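Long-range contact in probable glutathione S-transferase (Bordetella bronchiseptica RB50, PDB 3H1N), which probably transfers glutathione to electrophilic substrates, as glutathione S-transferases do: residues E35-K45 and E225-R235. Residues are numbered along the deposited sequence; the frame is centred on the assembly and turned at random. Where two conformers were deposited one is given.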
# COMPACT_ATOMS: atom_id res chain seq x y z
N GLU B 35 -1.66 -9.85 11.77
CA GLU B 35 -2.78 -9.56 12.65
C GLU B 35 -3.99 -8.96 11.93
O GLU B 35 -5.12 -9.26 12.31
CB GLU B 35 -2.35 -8.69 13.82
CG GLU B 35 -3.32 -8.70 15.01
CD GLU B 35 -3.49 -10.08 15.64
OE1 GLU B 35 -2.67 -11.00 15.41
OE2 GLU B 35 -4.48 -10.25 16.38
N PHE B 36 -3.77 -8.14 10.91
CA PHE B 36 -4.89 -7.57 10.16
C PHE B 36 -5.70 -8.67 9.47
O PHE B 36 -6.94 -8.65 9.45
CB PHE B 36 -4.42 -6.52 9.16
CG PHE B 36 -3.81 -5.29 9.79
CD1 PHE B 36 -4.61 -4.25 10.27
CD2 PHE B 36 -2.42 -5.18 9.90
CE1 PHE B 36 -4.04 -3.12 10.84
CE2 PHE B 36 -1.84 -4.04 10.49
CZ PHE B 36 -2.65 -3.01 10.96
N VAL B 37 -5.00 -9.66 8.94
CA VAL B 37 -5.65 -10.79 8.27
C VAL B 37 -6.34 -11.70 9.29
O VAL B 37 -7.50 -12.10 9.09
CB VAL B 37 -4.64 -11.57 7.39
CG1 VAL B 37 -5.32 -12.78 6.72
CG2 VAL B 37 -4.05 -10.66 6.34
N ARG B 38 -5.63 -11.97 10.38
CA ARG B 38 -6.10 -12.87 11.43
C ARG B 38 -7.40 -12.35 12.06
O ARG B 38 -8.31 -13.14 12.33
CB ARG B 38 -5.00 -13.02 12.50
CG ARG B 38 -5.10 -14.22 13.42
CD ARG B 38 -3.71 -14.74 13.84
NE ARG B 38 -2.80 -13.64 14.05
CZ ARG B 38 -1.60 -13.50 13.47
NH1 ARG B 38 -0.89 -12.42 13.74
NH2 ARG B 38 -1.10 -14.45 12.69
N LEU B 39 -7.48 -11.04 12.30
CA LEU B 39 -8.72 -10.45 12.84
C LEU B 39 -9.92 -10.68 11.92
O LEU B 39 -10.99 -11.05 12.37
CB LEU B 39 -8.55 -8.95 13.13
CG LEU B 39 -7.73 -8.60 14.38
CD1 LEU B 39 -7.33 -7.13 14.34
CD2 LEU B 39 -8.50 -8.92 15.66
N ALA B 40 -9.74 -10.47 10.62
CA ALA B 40 -10.82 -10.68 9.66
C ALA B 40 -11.28 -12.13 9.57
O ALA B 40 -12.48 -12.40 9.50
CB ALA B 40 -10.40 -10.16 8.28
N LEU B 41 -10.33 -13.07 9.56
CA LEU B 41 -10.65 -14.50 9.45
C LEU B 41 -11.36 -14.94 10.71
O LEU B 41 -12.34 -15.70 10.65
CB LEU B 41 -9.39 -15.35 9.26
CG LEU B 41 -8.60 -15.15 7.96
CD1 LEU B 41 -7.20 -15.78 8.10
CD2 LEU B 41 -9.38 -15.72 6.77
N GLU B 42 -10.87 -14.45 11.84
CA GLU B 42 -11.47 -14.80 13.14
C GLU B 42 -12.90 -14.24 13.29
O GLU B 42 -13.83 -14.99 13.63
CB GLU B 42 -10.57 -14.32 14.29
CG GLU B 42 -9.22 -15.08 14.43
CD GLU B 42 -9.32 -16.39 15.23
OE1 GLU B 42 -8.33 -17.15 15.25
OE2 GLU B 42 -10.37 -16.66 15.83
N ALA B 43 -13.06 -12.95 13.05
CA ALA B 43 -14.37 -12.29 13.19
C ALA B 43 -15.37 -12.77 12.13
O ALA B 43 -16.55 -12.94 12.43
CB ALA B 43 -14.22 -10.77 13.17
N GLY B 44 -14.88 -13.02 10.92
CA GLY B 44 -15.72 -13.56 9.85
C GLY B 44 -15.99 -15.05 9.95
O GLY B 44 -16.74 -15.59 9.14
N LYS B 45 -15.39 -15.71 10.94
CA LYS B 45 -15.50 -17.18 11.13
C LYS B 45 -15.13 -17.97 9.88
O LYS B 45 -15.84 -18.89 9.46
CB LYS B 45 -16.88 -17.57 11.66
CG LYS B 45 -17.18 -17.01 13.04
CD LYS B 45 -18.56 -17.45 13.49
CE LYS B 45 -19.58 -16.33 13.34
NZ LYS B 45 -19.72 -15.57 14.62
N GLU B 225 -18.28 -11.75 17.98
CA GLU B 225 -17.48 -12.58 17.08
C GLU B 225 -15.97 -12.47 17.29
O GLU B 225 -15.22 -13.31 16.78
CB GLU B 225 -17.87 -12.38 15.60
CG GLU B 225 -17.83 -10.95 15.08
CD GLU B 225 -19.17 -10.24 15.27
OE1 GLU B 225 -19.77 -9.82 14.27
OE2 GLU B 225 -19.61 -10.12 16.42
N LEU B 226 -15.51 -11.45 18.02
CA LEU B 226 -14.09 -11.36 18.38
C LEU B 226 -13.79 -11.75 19.82
O LEU B 226 -12.62 -11.87 20.19
CB LEU B 226 -13.49 -9.99 18.04
CG LEU B 226 -13.05 -9.79 16.59
CD1 LEU B 226 -12.62 -8.35 16.39
CD2 LEU B 226 -11.93 -10.77 16.18
N ARG B 227 -14.83 -11.95 20.63
CA ARG B 227 -14.66 -12.19 22.07
C ARG B 227 -13.69 -13.35 22.36
O ARG B 227 -12.74 -13.18 23.13
CB ARG B 227 -16.02 -12.45 22.74
CG ARG B 227 -16.04 -12.40 24.28
CD ARG B 227 -15.93 -10.96 24.82
NE ARG B 227 -16.86 -10.02 24.18
CZ ARG B 227 -18.09 -9.75 24.59
NH1 ARG B 227 -18.83 -8.88 23.91
NH2 ARG B 227 -18.60 -10.35 25.68
N GLY B 228 -13.95 -14.50 21.74
CA GLY B 228 -13.14 -15.69 21.93
C GLY B 228 -11.69 -15.46 21.55
O GLY B 228 -10.79 -15.74 22.35
N TYR B 229 -11.48 -14.93 20.34
CA TYR B 229 -10.13 -14.66 19.80
C TYR B 229 -9.28 -13.72 20.67
O TYR B 229 -8.10 -14.00 20.95
CB TYR B 229 -10.17 -14.14 18.35
CG TYR B 229 -8.80 -13.73 17.88
CD1 TYR B 229 -8.48 -12.39 17.64
CD2 TYR B 229 -7.79 -14.69 17.72
CE1 TYR B 229 -7.19 -12.02 17.21
CE2 TYR B 229 -6.50 -14.32 17.30
CZ TYR B 229 -6.21 -13.00 17.06
OH TYR B 229 -4.93 -12.67 16.66
N LEU B 230 -9.87 -12.61 21.11
CA LEU B 230 -9.13 -11.59 21.86
C LEU B 230 -8.76 -12.07 23.27
O LEU B 230 -7.89 -11.48 23.90
CB LEU B 230 -9.89 -10.27 21.90
CG LEU B 230 -10.18 -9.58 20.56
CD1 LEU B 230 -11.16 -8.42 20.74
CD2 LEU B 230 -8.90 -9.12 19.84
N ALA B 231 -9.40 -13.14 23.72
CA ALA B 231 -9.13 -13.72 25.04
C ALA B 231 -8.32 -15.02 24.94
O ALA B 231 -8.04 -15.66 25.95
CB ALA B 231 -10.44 -13.96 25.78
N SER B 232 -7.95 -15.39 23.72
CA SER B 232 -7.27 -16.67 23.44
C SER B 232 -5.75 -16.53 23.47
O SER B 232 -5.22 -15.42 23.53
CB SER B 232 -7.70 -17.19 22.07
OG SER B 232 -7.12 -16.40 21.04
N ASP B 233 -5.06 -17.67 23.40
CA ASP B 233 -3.61 -17.73 23.22
C ASP B 233 -3.20 -17.35 21.81
O ASP B 233 -2.01 -17.16 21.54
CB ASP B 233 -3.10 -19.14 23.52
CG ASP B 233 -3.31 -19.54 24.96
OD1 ASP B 233 -3.59 -18.65 25.78
OD2 ASP B 233 -3.18 -20.75 25.27
N ARG B 234 -4.18 -17.27 20.92
CA ARG B 234 -3.90 -16.94 19.51
C ARG B 234 -3.60 -15.46 19.28
O ARG B 234 -3.04 -15.08 18.23
CB ARG B 234 -5.06 -17.40 18.62
CG ARG B 234 -5.36 -18.89 18.70
CD ARG B 234 -6.32 -19.33 17.59
NE ARG B 234 -7.60 -18.62 17.61
CZ ARG B 234 -8.52 -18.74 18.58
NH1 ARG B 234 -8.30 -19.53 19.61
NH2 ARG B 234 -9.64 -18.05 18.51
N ARG B 235 -4.02 -14.62 20.22
CA ARG B 235 -3.77 -13.19 20.18
C ARG B 235 -2.44 -12.89 20.88
O ARG B 235 -2.37 -12.89 22.10
CB ARG B 235 -4.92 -12.43 20.85
CG ARG B 235 -4.82 -10.91 20.76
CD ARG B 235 -5.39 -10.26 22.00
NE ARG B 235 -5.59 -8.83 21.84
CZ ARG B 235 -6.16 -8.05 22.75
NH1 ARG B 235 -6.59 -8.57 23.89
NH2 ARG B 235 -6.32 -6.75 22.51
O HOH W 1 -1.86 -12.92 17.27
O HOH W 2 -16.26 -15.35 15.47
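Within the two-domain glutathione S-transferase fold, the first helix of the thioredoxin-like domain (34-43) packs on the last helix of the helical domain (224-230), and the Tyr229 side chain is a knob set among Glu35, Arg38, Leu39 and Glu42 of the first helix. The axes of segments 35-43 and 225-230 pass 9.1 Å apart at 127°. The small Ala43 lets the backbones come close at one end, its CB 3.7 Å from Leu226 CG. Leu39 CD2 packs beside it, against Leu226 CD2 and, at 3.7 Å, Tyr229 CE1. Tyrosine suits the centre because its ring is apolar while its tip is polar. Glu42 CG lies over one face in a CH-pi contact, 3.9 Å from the ring centroid. With CG trans to the backbone N (chi1 174°), the ring reaches across to Glu35, and Tyr229 OH donates a very short bond of 2.5 Å to Glu35 OE2. Arg38 holds OE1 with NE and NH1, its NH2 pairing with Asp50; a water donates to OE1 and Arg234 O. Beyond the ring, Arg234 grips Glu42 side-on: NE reaches OE1 at 2.9 Å and NH2 reaches OE2 at 3.1 Å, both on the syn side but over 30° out of the carboxylate plane, while Tyr48 also bonds OE1. Arg234-Glu42 thus ties the domains by charge, whereas Arg38 fixes Glu35 from within its own helix, presenting OE2 to the tyrosine.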